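Local coordinates for protein glutathione S-transferase (PDB 2DSA) that binds glutathione and probably acts as a glutathione transferase, reductively dechlorinating metabolites of polychlorinated biphenyls, at residues F100-L112 and V125-A137. Residues are numbered along the deposited sequence; the frame is centred on the assembly and turned at random.
Sequences FISSELHKSFSPL and VRQSLNTRLGQVA. With HPX ((2Z,4E)-2-hydroxy-6-oxo-6-phenylhexa-2,4-dienoic acid), chain F; GSH (glutathione), chain E; GSH (glutathione), chain G.
L105 enters helix 125-137 as a knob, in a hole formed by L129, R132, L133 and V136. Its CD2 does most of the touching, 3.9 Å from L129 CD2. With CG anti to the carbonyl carbon (chi1 -68°), the isobutyl group reaches this hole although CB starts off to the flank. L129 carries the packing onward. Its CD1 lies over one face of the F109 ring, offset toward the rim, as a CH-pi contact 4.2 Å from the centroid. Its CG rests 3.8 Å from S108 CB. At one end, L112 CD1 lies over the R126 guanidinium, whose NH2 bonds V168 O.

At the other end, the F100 ring touches R132 CG through CZ (3.4 Å) and V136 CG2 through CE2 (3.6 Å). E104 CB covers one face of this ring. E104 bends at its second torsion, and its OE2 forms a long salt bridge to R132 NH1 (3.5 Å); the carboxylate and guanidinium planes stand 79° apart. E104 OE1 takes a hydrogen bond from N1 of the glutathione in the second subunit's site (2.6 Å) and pairs with K107 of that subunit, so the carboxylate probably stays charged.

H106 and K107 lie beside the glutathione of their own chain, and H106 ND1 bonds Y157 OH. S110 OG lies against the carboxylate of the dienoic acid. Segments 100-109 and 125-137 run roughly antiparallel, 9.5 Å apart at closest approach of their axes, crossing at -143°. This is the antiparallel helix pair of the all-helical C-terminal GST domain, with helix 89-109 lining the active-site cleft and the subunit interface.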
ATOM      1  N   PHE A 100       5.426   0.949  -0.349  1.00 30.54           N
ATOM      2  CA  PHE A 100       6.208   1.631  -1.379  1.00 31.19           C
ATOM      3  C   PHE A 100       6.083   0.994  -2.765  1.00 31.29           C
ATOM      4  O   PHE A 100       5.809   1.683  -3.756  1.00 31.55           O
ATOM      5  CB  PHE A 100       7.687   1.713  -0.991  1.00 30.78           C
ATOM      6  CG  PHE A 100       8.523   2.504  -1.969  1.00 33.11           C
ATOM      7  CD1 PHE A 100       8.735   3.872  -1.777  1.00 33.84           C
ATOM      8  CD2 PHE A 100       9.092   1.887  -3.095  1.00 33.57           C
ATOM      9  CE1 PHE A 100       9.499   4.608  -2.671  1.00 33.68           C
ATOM     10  CE2 PHE A 100       9.857   2.610  -3.996  1.00 33.02           C
ATOM     11  CZ  PHE A 100      10.069   3.973  -3.789  1.00 33.22           C
ATOM     12  N   ILE A 101       6.288  -0.315  -2.843  1.00 31.31           N
ATOM     13  CA  ILE A 101       6.202  -0.998  -4.129  1.00 31.30           C
ATOM     14  C   ILE A 101       4.799  -0.833  -4.708  1.00 31.83           C
ATOM     15  O   ILE A 101       4.633  -0.534  -5.894  1.00 31.97           O
ATOM     16  CB  ILE A 101       6.653  -2.478  -4.052  1.00 30.95           C
ATOM     17  CG1 ILE A 101       8.120  -2.557  -3.643  1.00 30.40           C
ATOM     18  CG2 ILE A 101       6.458  -3.168  -5.397  1.00 31.80           C
ATOM     19  CD1 ILE A 101       8.520  -3.821  -2.914  1.00 30.49           C
ATOM     20  N   SER A 102       3.797  -0.991  -3.857  1.00 31.94           N
ATOM     21  CA  SER A 102       2.399  -0.913  -4.273  1.00 32.51           C
ATOM     22  C   SER A 102       1.952   0.488  -4.738  1.00 32.49           C
ATOM     23  O   SER A 102       1.374   0.632  -5.819  1.00 31.61           O
ATOM     24  CB  SER A 102       1.504  -1.400  -3.131  1.00 32.13           C
ATOM     25  OG  SER A 102       0.149  -1.079  -3.368  1.00 34.03           O
ATOM     26  N   SER A 103       2.203   1.498  -3.904  1.00 32.56           N
ATOM     27  CA  SER A 103       1.674   2.849  -4.138  1.00 33.28           C
ATOM     28  C   SER A 103       2.593   3.704  -5.018  1.00 34.33           C
ATOM     29  O   SER A 103       2.116   4.575  -5.751  1.00 35.32           O
ATOM     30  CB  SER A 103       1.424   3.568  -2.818  1.00 32.97           C
ATOM     31  OG  SER A 103       2.655   3.804  -2.133  1.00 31.93           O
ATOM     32  N   GLU A 104       3.898   3.447  -4.941  1.00 35.03           N
ATOM     33  CA  GLU A 104       4.902   4.277  -5.592  1.00 35.27           C
ATOM     34  C   GLU A 104       5.441   3.668  -6.880  1.00 35.94           C
ATOM     35  O   GLU A 104       6.009   4.382  -7.705  1.00 36.49           O
ATOM     36  CB  GLU A 104       6.066   4.586  -4.631  1.00 35.14           C
ATOM     37  CG  GLU A 104       5.656   5.299  -3.296  1.00 34.86           C
ATOM     38  CD  GLU A 104       4.975   6.652  -3.512  1.00 36.29           C
ATOM     39  OE1 GLU A 104       4.106   7.038  -2.697  1.00 35.74           O
ATOM     40  OE2 GLU A 104       5.303   7.331  -4.512  1.00 35.99           O
ATOM     41  N   LEU A 105       5.294   2.356  -7.051  1.00 35.42           N
ATOM     42  CA  LEU A 105       5.820   1.701  -8.243  1.00 35.38           C
ATOM     43  C   LEU A 105       4.697   1.090  -9.074  1.00 35.80           C
ATOM     44  O   LEU A 105       4.414   1.545 -10.185  1.00 35.61           O
ATOM     45  CB  LEU A 105       6.888   0.661  -7.883  1.00 35.13           C
ATOM     46  CG  LEU A 105       8.231   1.114  -7.310  1.00 35.27           C
ATOM     47  CD1 LEU A 105       9.128  -0.099  -7.059  1.00 33.32           C
ATOM     48  CD2 LEU A 105       8.948   2.129  -8.237  1.00 35.09           C
ATOM     49  N   HIS A 106       4.037   0.084  -8.502  1.00 36.08           N
ATOM     50  CA  HIS A 106       2.949  -0.663  -9.150  1.00 36.49           C
ATOM     51  C   HIS A 106       1.888   0.277  -9.720  1.00 36.84           C
ATOM     52  O   HIS A 106       1.542   0.176 -10.888  1.00 36.59           O
ATOM     53  CB  HIS A 106       2.350  -1.657  -8.133  1.00 35.73           C
ATOM     54  CG  HIS A 106       1.167  -2.444  -8.626  1.00 37.00           C
ATOM     55  ND1 HIS A 106       0.733  -3.590  -7.988  1.00 35.50           N
ATOM     56  CD2 HIS A 106       0.317  -2.251  -9.666  1.00 35.94           C
ATOM     57  CE1 HIS A 106      -0.324  -4.069  -8.616  1.00 35.96           C
ATOM     58  NE2 HIS A 106      -0.593  -3.279  -9.642  1.00 37.44           N
ATOM     59  N   LYS A 107       1.382   1.187  -8.897  1.00 37.95           N
ATOM     60  CA  LYS A 107       0.295   2.074  -9.306  1.00 39.64           C
ATOM     61  C   LYS A 107       0.669   3.077 -10.405  1.00 40.47           C
ATOM     62  O   LYS A 107      -0.224   3.628 -11.067  1.00 40.67           O
ATOM     63  CB  LYS A 107      -0.304   2.795  -8.095  1.00 39.65           C
ATOM     64  CG  LYS A 107      -1.265   1.922  -7.306  1.00 41.26           C
ATOM     65  CD  LYS A 107      -2.542   1.662  -8.088  1.00 42.76           C
ATOM     66  CE  LYS A 107      -3.044   0.246  -7.881  1.00 44.31           C
ATOM     67  NZ  LYS A 107      -4.377   0.066  -8.527  1.00 45.70           N
ATOM     68  N   SER A 108       1.975   3.306 -10.578  1.00 41.12           N
ATOM     69  CA  SER A 108       2.498   4.158 -11.637  1.00 41.73           C
ATOM     70  C   SER A 108       2.700   3.390 -12.940  1.00 42.74           C
ATOM     71  O   SER A 108       2.630   3.974 -14.014  1.00 42.84           O
ATOM     72  CB  SER A 108       3.785   4.858 -11.194  1.00 41.65           C
ATOM     73  OG  SER A 108       3.494   5.907 -10.278  1.00 42.09           O
ATOM     74  N   PHE A 109       2.919   2.079 -12.859  1.00 43.53           N
ATOM     75  CA  PHE A 109       2.916   1.247 -14.061  1.00 44.38           C
ATOM     76  C   PHE A 109       1.521   1.151 -14.668  1.00 45.44           C
ATOM     77  O   PHE A 109       1.399   1.061 -15.878  1.00 45.46           O
ATOM     78  CB  PHE A 109       3.429  -0.163 -13.775  1.00 43.78           C
ATOM     79  CG  PHE A 109       4.921  -0.311 -13.878  1.00 43.48           C
ATOM     80  CD1 PHE A 109       5.502  -0.793 -15.039  1.00 42.40           C
ATOM     81  CD2 PHE A 109       5.745   0.004 -12.798  1.00 42.99           C
ATOM     82  CE1 PHE A 109       6.875  -0.950 -15.133  1.00 44.06           C
ATOM     83  CE2 PHE A 109       7.122  -0.144 -12.878  1.00 41.66           C
ATOM     84  CZ  PHE A 109       7.694  -0.622 -14.050  1.00 43.67           C
ATOM     85  N   SER A 110       0.486   1.175 -13.823  1.00 46.86           N
ATOM     86  CA  SER A 110      -0.918   0.935 -14.228  1.00 48.44           C
ATOM     87  C   SER A 110      -1.430   1.705 -15.456  1.00 49.30           C
ATOM     88  O   SER A 110      -2.012   1.088 -16.350  1.00 49.10           O
ATOM     89  CB  SER A 110      -1.881   1.142 -13.051  1.00 48.25           C
ATOM     90  OG  SER A 110      -1.651   0.175 -12.037  1.00 50.38           O
ATOM     91  N   PRO A 111      -1.244   3.051 -15.490  1.00 50.53           N
ATOM     92  CA  PRO A 111      -1.664   3.844 -16.659  1.00 51.53           C
ATOM     93  C   PRO A 111      -0.908   3.499 -17.946  1.00 52.64           C
ATOM     94  O   PRO A 111      -1.470   3.627 -19.029  1.00 52.97           O
ATOM     95  CB  PRO A 111      -1.357   5.284 -16.234  1.00 51.66           C
ATOM     96  CG  PRO A 111      -1.273   5.232 -14.727  1.00 51.25           C
ATOM     97  CD  PRO A 111      -0.657   3.915 -14.447  1.00 50.36           C
ATOM     98  N   LEU A 112       0.343   3.054 -17.824  1.00 53.68           N
ATOM     99  CA  LEU A 112       1.133   2.620 -18.982  1.00 54.83           C
ATOM    100  C   LEU A 112       0.553   1.397 -19.707  1.00 55.99           C
ATOM    101  O   LEU A 112       0.743   1.248 -20.914  1.00 56.34           O
ATOM    102  CB  LEU A 112       2.599   2.373 -18.599  1.00 54.24           C
ATOM    103  CG  LEU A 112       3.385   3.541 -18.000  1.00 54.26           C
ATOM    104  CD1 LEU A 112       4.832   3.158 -17.735  1.00 52.71           C
ATOM    105  CD2 LEU A 112       3.316   4.784 -18.886  1.00 54.35           C
ATOM    106  N   VAL A 125       3.840   9.801 -15.247  1.00 58.45           N
ATOM    107  CA  VAL A 125       4.067   8.540 -14.569  1.00 57.33           C
ATOM    108  C   VAL A 125       5.467   7.971 -14.856  1.00 56.59           C
ATOM    109  O   VAL A 125       6.124   7.459 -13.950  1.00 56.40           O
ATOM    110  CB  VAL A 125       2.911   7.554 -14.909  1.00 57.39           C
ATOM    111  CG1 VAL A 125       3.410   6.264 -15.530  1.00 57.00           C
ATOM    112  CG2 VAL A 125       2.028   7.328 -13.698  1.00 57.00           C
ATOM    113  N   ARG A 126       5.927   8.094 -16.101  1.00 55.64           N
ATOM    114  CA  ARG A 126       7.280   7.664 -16.472  1.00 54.88           C
ATOM    115  C   ARG A 126       8.351   8.457 -15.729  1.00 54.10           C
ATOM    116  O   ARG A 126       9.413   7.929 -15.408  1.00 53.96           O
ATOM    117  CB  ARG A 126       7.495   7.748 -17.988  1.00 54.81           C
ATOM    118  CG  ARG A 126       6.915   6.562 -18.745  1.00 55.11           C
ATOM    119  CD  ARG A 126       7.077   6.697 -20.256  1.00 55.51           C
ATOM    120  NE  ARG A 126       6.337   5.653 -20.969  1.00 56.19           N
ATOM    121  CZ  ARG A 126       6.836   4.464 -21.299  1.00 56.03           C
ATOM    122  NH1 ARG A 126       8.093   4.147 -20.992  1.00 55.78           N
ATOM    123  NH2 ARG A 126       6.075   3.591 -21.942  1.00 55.59           N
ATOM    124  N   GLN A 127       8.046   9.720 -15.446  1.00 53.22           N
ATOM    125  CA  GLN A 127       8.947  10.612 -14.725  1.00 52.72           C
ATOM    126  C   GLN A 127       8.986  10.282 -13.236  1.00 51.44           C
ATOM    127  O   GLN A 127      10.073  10.277 -12.621  1.00 50.82           O
ATOM    128  CB  GLN A 127       8.521  12.073 -14.940  1.00 53.09           C
ATOM    129  CG  GLN A 127       9.682  13.044 -15.118  1.00 56.02           C
ATOM    130  CD  GLN A 127      10.745  12.532 -16.099  1.00 59.64           C
ATOM    131  OE1 GLN A 127      11.919  12.386 -15.736  1.00 60.87           O
ATOM    132  NE2 GLN A 127      10.331  12.237 -17.339  1.00 59.71           N
ATOM    133  N   SER A 128       7.799  10.024 -12.669  1.00 50.12           N
ATOM    134  CA  SER A 128       7.655   9.555 -11.277  1.00 49.12           C
ATOM    135  C   SER A 128       8.464   8.285 -11.077  1.00 47.69           C
ATOM    136  O   SER A 128       9.214   8.170 -10.113  1.00 47.54           O
ATOM    137  CB  SER A 128       6.188   9.277 -10.920  1.00 49.08           C
ATOM    138  OG  SER A 128       5.368  10.413 -11.142  1.00 50.21           O
ATOM    139  N   LEU A 129       8.311   7.350 -12.009  1.00 46.71           N
ATOM    140  CA  LEU A 129       9.019   6.071 -11.966  1.00 45.97           C
ATOM    141  C   LEU A 129      10.529   6.204 -12.079  1.00 45.68           C
ATOM    142  O   LEU A 129      11.268   5.504 -11.385  1.00 45.24           O
ATOM    143  CB  LEU A 129       8.499   5.126 -13.054  1.00 45.79           C
ATOM    144  CG  LEU A 129       7.215   4.366 -12.713  1.00 45.28           C
ATOM    145  CD1 LEU A 129       6.682   3.685 -13.961  1.00 43.51           C
ATOM    146  CD2 LEU A 129       7.456   3.354 -11.575  1.00 43.15           C
ATOM    147  N   ASN A 130      10.986   7.087 -12.968  1.00 45.45           N
ATOM    148  CA  ASN A 130      12.411   7.363 -13.106  1.00 45.12           C
ATOM    149  C   ASN A 130      13.025   7.723 -11.762  1.00 44.34           C
ATOM    150  O   ASN A 130      14.117   7.258 -11.431  1.00 44.52           O
ATOM    151  CB  ASN A 130      12.642   8.502 -14.108  1.00 45.78           C
ATOM    152  CG  ASN A 130      14.110   8.732 -14.398  1.00 47.89           C
ATOM    153  OD1 ASN A 130      14.754   9.603 -13.787  1.00 50.81           O
ATOM    154  ND2 ASN A 130      14.660   7.944 -15.334  1.00 49.90           N
ATOM    155  N   THR A 131      12.321   8.553 -10.992  1.00 43.72           N
ATOM    156  CA  THR A 131      12.806   9.013  -9.685  1.00 43.50           C
ATOM    157  C   THR A 131      12.748   7.879  -8.664  1.00 43.14           C
ATOM    158  O   THR A 131      13.718   7.603  -7.958  1.00 42.96           O
ATOM    159  CB  THR A 131      11.968  10.190  -9.151  1.00 43.25           C
ATOM    160  OG1 THR A 131      11.929  11.234 -10.124  1.00 44.88           O
ATOM    161  CG2 THR A 131      12.552  10.728  -7.852  1.00 43.62           C
ATOM    162  N   ARG A 132      11.590   7.230  -8.615  1.00 42.75           N
ATOM    163  CA  ARG A 132      11.289   6.211  -7.631  1.00 42.51           C
ATOM    164  C   ARG A 132      12.199   4.989  -7.826  1.00 41.85           C
ATOM    165  O   ARG A 132      12.789   4.504  -6.857  1.00 41.70           O
ATOM    166  CB  ARG A 132       9.791   5.886  -7.700  1.00 42.79           C
ATOM    167  CG  ARG A 132       9.043   6.019  -6.368  1.00 44.72           C
ATOM    168  CD  ARG A 132       8.338   7.350  -6.097  1.00 44.75           C
ATOM    169  NE  ARG A 132       9.233   8.293  -5.444  1.00 47.54           N
ATOM    170  CZ  ARG A 132       8.890   9.484  -4.949  1.00 46.10           C
ATOM    171  NH1 ARG A 132       7.632   9.909  -4.945  1.00 44.72           N
ATOM    172  NH2 ARG A 132       9.830  10.248  -4.429  1.00 46.10           N
ATOM    173  N   LEU A 133      12.360   4.532  -9.076  1.00 41.59           N
ATOM    174  CA  LEU A 133      13.345   3.478  -9.418  1.00 41.24           C
ATOM    175  C   LEU A 133      14.804   3.834  -9.093  1.00 41.10           C
ATOM    176  O   LEU A 133      15.618   2.953  -8.818  1.00 41.00           O
ATOM    177  CB  LEU A 133      13.255   3.080 -10.892  1.00 41.11           C
ATOM    178  CG  LEU A 133      11.991   2.435 -11.465  1.00 42.05           C
ATOM    179  CD1 LEU A 133      12.137   2.327 -12.979  1.00 42.12           C
ATOM    180  CD2 LEU A 133      11.662   1.062 -10.829  1.00 41.39           C
ATOM    181  N   GLY A 134      15.134   5.126  -9.142  1.00 41.05           N
ATOM    182  CA  GLY A 134      16.432   5.602  -8.670  1.00 40.52           C
ATOM    183  C   GLY A 134      16.613   5.319  -7.187  1.00 40.14           C
ATOM    184  O   GLY A 134      17.657   4.819  -6.765  1.00 39.96           O
ATOM    185  N   GLN A 135      15.588   5.623  -6.393  1.00 39.94           N
ATOM    186  CA  GLN A 135      15.652   5.366  -4.958  1.00 39.90           C
ATOM    187  C   GLN A 135      15.883   3.874  -4.643  1.00 39.75           C
ATOM    188  O   GLN A 135      16.658   3.535  -3.742  1.00 39.87           O
ATOM    189  CB  GLN A 135      14.400   5.891  -4.253  1.00 39.98           C
ATOM    190  CG  GLN A 135      14.425   5.727  -2.726  1.00 39.48           C
ATOM    191  CD  GLN A 135      13.112   6.104  -2.073  1.00 40.08           C
ATOM    192  OE1 GLN A 135      12.175   6.590  -2.733  1.00 41.53           O
ATOM    193  NE2 GLN A 135      13.022   5.870  -0.768  1.00 39.16           N
ATOM    194  N   VAL A 136      15.232   2.994  -5.400  1.00 39.60           N
ATOM    195  CA  VAL A 136      15.369   1.546  -5.181  1.00 39.21           C
ATOM    196  C   VAL A 136      16.721   1.025  -5.645  1.00 39.62           C
ATOM    197  O   VAL A 136      17.298   0.137  -5.016  1.00 39.85           O
ATOM    198  CB  VAL A 136      14.235   0.743  -5.868  1.00 38.95           C
ATOM    199  CG1 VAL A 136      14.283  -0.706  -5.446  1.00 37.91           C
ATOM    200  CG2 VAL A 136      12.891   1.344  -5.526  1.00 38.39           C
ATOM    201  N   ALA A 137      17.222   1.574  -6.752  1.00 40.12           N
ATOM    202  CA  ALA A 137      18.538   1.209  -7.258  1.00 40.14           C
ATOM    203  C   ALA A 137      19.625   1.549  -6.244  1.00 40.52           C
ATOM    204  O   ALA A 137      20.546   0.758  -6.028  1.00 40.47           O
ATOM    205  CB  ALA A 137      18.803   1.883  -8.595  1.00 40.16           C
TER
HETATM  206  CB3 HPX F1225       1.979  -9.484 -18.520  0.50 39.45           C
HETATM  207  CB4 HPX F1225       3.092  -8.666 -18.699  0.50 40.28           C
HETATM  208  CB5 HPX F1225       3.122  -7.393 -18.124  0.50 40.07           C
HETATM  209  CB6 HPX F1225       2.040  -6.952 -17.367  0.50 39.39           C
HETATM  210  CB1 HPX F1225       0.932  -7.768 -17.187  0.50 39.30           C
HETATM  211  CB2 HPX F1225       0.901  -9.034 -17.765  0.50 39.03           C
HETATM  212  CA6 HPX F1225      -0.241  -7.293 -16.384  0.50 39.54           C
HETATM  213  OA4 HPX F1225      -1.335  -7.805 -16.570  0.50 40.30           O
HETATM  214  CA5 HPX F1225      -0.109  -6.218 -15.384  0.50 39.08           C
HETATM  215  CA4 HPX F1225      -1.081  -5.317 -15.326  0.50 39.47           C
HETATM  216  CA3 HPX F1225      -1.057  -4.215 -14.353  0.50 39.91           C
HETATM  217  CA2 HPX F1225      -2.158  -3.504 -14.079  0.50 40.22           C
HETATM  218  OA3 HPX F1225      -3.332  -3.716 -14.663  0.50 40.23           O
HETATM  219  CA1 HPX F1225      -2.076  -2.448 -13.100  0.50 40.46           C
HETATM  220  OA2 HPX F1225      -3.135  -1.934 -12.681  0.50 41.41           O
HETATM  221  OA1 HPX F1225      -0.945  -2.105 -12.707  0.50 40.90           O
HETATM  222  N1  GSH E1224      -4.594  -2.477  -4.886  1.00 29.78           N
HETATM  223  CA1 GSH E1224      -4.493  -3.750  -5.611  1.00 32.53           C
HETATM  224  C1  GSH E1224      -3.436  -4.631  -5.005  1.00 34.19           C
HETATM  225  O11 GSH E1224      -2.371  -4.128  -4.571  1.00 34.07           O
HETATM  226  O12 GSH E1224      -3.594  -5.879  -4.949  1.00 35.23           O
HETATM  227  CB1 GSH E1224      -4.144  -3.577  -7.086  1.00 32.05           C
HETATM  228  CG1 GSH E1224      -4.253  -4.918  -7.828  1.00 32.91           C
HETATM  229  CD1 GSH E1224      -4.201  -4.686  -9.313  1.00 33.10           C
HETATM  230  OE1 GSH E1224      -4.020  -3.377  -9.746  1.00 33.87           O
HETATM  231  N2  GSH E1224      -4.322  -5.735 -10.131  1.00 34.22           N
HETATM  232  CA2 GSH E1224      -4.338  -5.656 -11.583  1.00 36.65           C
HETATM  233  C2  GSH E1224      -5.664  -6.053 -12.149  1.00 37.88           C
HETATM  234  O2  GSH E1224      -6.302  -7.209 -11.709  1.00 36.65           O
HETATM  235  CB2 GSH E1224      -3.275  -6.557 -12.213  1.00 35.30           C
HETATM  236  SG2 GSH E1224      -1.626  -6.023 -11.718  1.00 37.38           S
HETATM  237  N3  GSH E1224      -6.189  -5.272 -13.073  1.00 40.61           N
HETATM  238  CA3 GSH E1224      -7.277  -4.359 -12.753  1.00 48.29           C
HETATM  239  C3  GSH E1224      -8.477  -4.814 -13.512  1.00 51.05           C
HETATM  240  O31 GSH E1224      -8.396  -5.911 -14.113  1.00 53.87           O
HETATM  241  O32 GSH E1224      -9.527  -4.133 -13.549  1.00 53.05           O
HETATM  242  N1  GSH G2224       3.386   6.177  -0.316  1.00 34.67           N
HETATM  243  CA1 GSH G2224       3.519   7.249   0.647  1.00 36.84           C
HETATM  244  C1  GSH G2224       2.799   6.855   1.896  1.00 36.34           C
HETATM  245  O11 GSH G2224       3.261   7.213   2.988  1.00 36.39           O
HETATM  246  O12 GSH G2224       1.729   6.188   1.850  1.00 36.29           O
HETATM  247  CB1 GSH G2224       2.883   8.521   0.103  1.00 37.48           C
HETATM  248  CG1 GSH G2224       3.110   9.720   1.018  1.00 38.11           C
HETATM  249  CD1 GSH G2224       2.503  10.965   0.411  1.00 41.84           C
HETATM  250  OE1 GSH G2224       1.774  10.883  -0.785  1.00 42.07           O
HETATM  251  N2  GSH G2224       2.669  12.117   1.071  1.00 43.64           N
HETATM  252  CA2 GSH G2224       2.279  13.409   0.524  1.00 45.01           C
HETATM  253  C2  GSH G2224       3.480  14.310   0.413  1.00 46.25           C
HETATM  254  O2  GSH G2224       4.441  14.377   1.441  1.00 44.19           O
HETATM  255  CB2 GSH G2224       1.251  14.101   1.418  1.00 45.47           C
HETATM  256  SG2 GSH G2224      -0.376  13.304   1.549  1.00 45.54           S
HETATM  257  N3  GSH G2224       3.600  15.043  -0.689  1.00 50.21           N
HETATM  258  CA3 GSH G2224       4.156  14.485  -1.908  1.00 54.03           C
HETATM  259  C3  GSH G2224       5.581  14.886  -2.159  1.00 55.31           C
HETATM  260  O31 GSH G2224       6.402  14.040  -2.595  1.00 56.76           O
HETATM  261  O32 GSH G2224       5.937  16.068  -1.943  1.00 56.04           O